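Local coordinates for glutathione S-transferase-like protein (Methylobacillus flagellatus, PDB 4GLT), which binds glutathione and probably works as a dimeric glutathione S-transferase, at residues A[213-216]-A[217-221]. Residues are numbered along the deposited sequence; the frame is centred on the assembly and turned at random.
Sequences KRAS and FKDTA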
loop_
_atom_site.group_PDB
_atom_site.type_symbol
_atom_site.label_atom_id
_atom_site.label_comp_id
_atom_site.label_asym_id
_atom_site.label_seq_id
_atom_site.Cartn_x
_atom_site.Cartn_y
_atom_site.Cartn_z
ATOM N N LYS A 213 -23.960 8.560 -7.590
ATOM C CA LYS A 213 -24.824 9.719 -7.370
ATOM C C LYS A 213 -24.096 10.900 -6.727
ATOM O O LYS A 213 -24.696 11.944 -6.475
ATOM C CB LYS A 213 -26.050 9.331 -6.534
ATOM C CG LYS A 213 -27.043 8.427 -7.250
ATOM C CD LYS A 213 -28.097 7.897 -6.285
ATOM C CE LYS A 213 -28.968 6.837 -6.941
ATOM N NZ LYS A 213 -29.713 7.370 -8.118
ATOM N N ARG A 214 -22.796 10.755 -6.519
ATOM C CA ARG A 214 -22.003 11.824 -5.942
ATOM C C ARG A 214 -21.143 12.491 -6.998
ATOM O O ARG A 214 -20.442 11.829 -7.744
ATOM C CB ARG A 214 -21.109 11.292 -4.834
ATOM C CG ARG A 214 -21.841 10.634 -3.703
ATOM C CD ARG A 214 -20.937 10.461 -2.511
ATOM N NE ARG A 214 -21.703 10.134 -1.323
ATOM C CZ ARG A 214 -21.701 10.846 -0.208
ATOM N NH1 ARG A 214 -20.961 11.929 -0.111
ATOM N NH2 ARG A 214 -22.438 10.468 0.816
ATOM N N ALA A 215 -21.204 13.811 -7.061
ATOM C CA ALA A 215 -20.387 14.543 -8.007
ATOM C C ALA A 215 -18.929 14.155 -7.807
ATOM O O ALA A 215 -18.226 13.816 -8.761
ATOM C CB ALA A 215 -20.582 16.040 -7.829
ATOM N N SER A 216 -18.476 14.194 -6.557
ATOM C CA SER A 216 -17.105 13.803 -6.250
ATOM C C SER A 216 -16.779 12.557 -7.047
ATOM O O SER A 216 -15.840 12.537 -7.846
ATOM C CB SER A 216 -16.950 13.504 -4.760
ATOM O OG SER A 216 -17.940 12.583 -4.329
ATOM N N PHE A 217 -17.570 11.514 -6.830
ATOM C CA PHE A 217 -17.335 10.247 -7.501
ATOM C C PHE A 217 -17.535 10.338 -9.011
ATOM O O PHE A 217 -16.604 10.092 -9.776
ATOM C CB PHE A 217 -18.200 9.134 -6.911
ATOM C CG PHE A 217 -17.851 7.780 -7.437
ATOM C CD1 PHE A 217 -16.580 7.263 -7.242
ATOM C CD2 PHE A 217 -18.777 7.033 -8.141
ATOM C CE1 PHE A 217 -16.236 6.021 -7.735
ATOM C CE2 PHE A 217 -18.440 5.789 -8.639
ATOM C CZ PHE A 217 -17.167 5.282 -8.439
ATOM N N LYS A 218 -18.743 10.702 -9.433
ATOM C CA LYS A 218 -19.074 10.745 -10.853
ATOM C C LYS A 218 -18.196 11.714 -11.635
ATOM O O LYS A 218 -17.910 11.493 -12.810
ATOM C CB LYS A 218 -20.550 11.096 -11.062
ATOM C CG LYS A 218 -21.021 10.848 -12.486
ATOM C CD LYS A 218 -22.444 11.323 -12.723
ATOM C CE LYS A 218 -22.796 11.220 -14.200
ATOM N NZ LYS A 218 -24.146 11.773 -14.505
ATOM N N ASP A 219 -17.772 12.790 -10.980
ATOM C CA ASP A 219 -16.968 13.813 -11.632
ATOM C C ASP A 219 -15.544 13.362 -11.917
ATOM O O ASP A 219 -14.768 14.100 -12.521
ATOM C CB ASP A 219 -16.913 15.072 -10.770
ATOM C CG ASP A 219 -18.075 16.005 -11.024
ATOM O OD1 ASP A 219 -18.946 15.669 -11.857
ATOM O OD2 ASP A 219 -18.109 17.081 -10.390
ATOM N N THR A 220 -15.192 12.162 -11.473
ATOM C CA THR A 220 -13.809 11.706 -11.589
ATOM C C THR A 220 -13.663 10.373 -12.328
ATOM O O THR A 220 -12.610 9.744 -12.271
ATOM C CB THR A 220 -13.144 11.591 -10.203
ATOM O OG1 THR A 220 -13.907 10.701 -9.382
ATOM C CG2 THR A 220 -13.059 12.964 -9.526
ATOM N N ALA A 221 -14.714 9.950 -13.025
ATOM C CA ALA A 221 -14.674 8.694 -13.776
ATOM C C ALA A 221 -13.486 8.635 -14.735
ATOM O O ALA A 221 -13.180 9.603 -15.433
ATOM C CB ALA A 221 -15.976 8.479 -14.534
#
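S216 and T220 meet across the last short helix of the all-helical C-terminal domain of this glutathione S-transferase, a single turn, 215-218, that lies against helix 32-44 of the N-terminal thioredoxin-fold domain. R214 sits at the N-cap position, and its carbonyl opens the turn: K218 N donates to R214 O at 2.6 Å, with an N-H...O angle of 163° and the donor nearly in line with the C=O bond. One residue on, D219 N reaches A215 O, but that bond is modelled so short that its geometry, and with it the exact place of D219, is doubtful.

The tight side faces inward. F217 CG stands anti to its backbone N (chi1 -172°), which carries the ring to M211 and M212 of helix 202-212 and into a cation-pi contact with R35, while its CB lies 3.6 Å from R214 O. S216 turns OG toward helix 32-44, where E43 takes a hydrogen bond from it; the same E43 forms a salt bridge with R214, so one carboxylate serves both residues at the start of the turn. R35 in turn donates to F217 O and T220 OG1, binding the far end to the same helix.

The outer side is looser and open to solvent. K218 runs out extended beyond CG, meeting 213-216 through CB, 3.4 Å from R214 O. A215 CB comes within 3.7 Å of D219 OD2, a loose approach between exposed groups that shares the doubt over D219.

A type I beta turn, K218 to A221, then leads the chain off, with T220 N hydrogen-bonded to F217 O. With chi1 at 57°, T220 OG1 sits between its own backbone N and carbonyl carbon, 2.8 Å from F217 O and 3.1 Å from S216 O, two carbonyls within reach of its one proton.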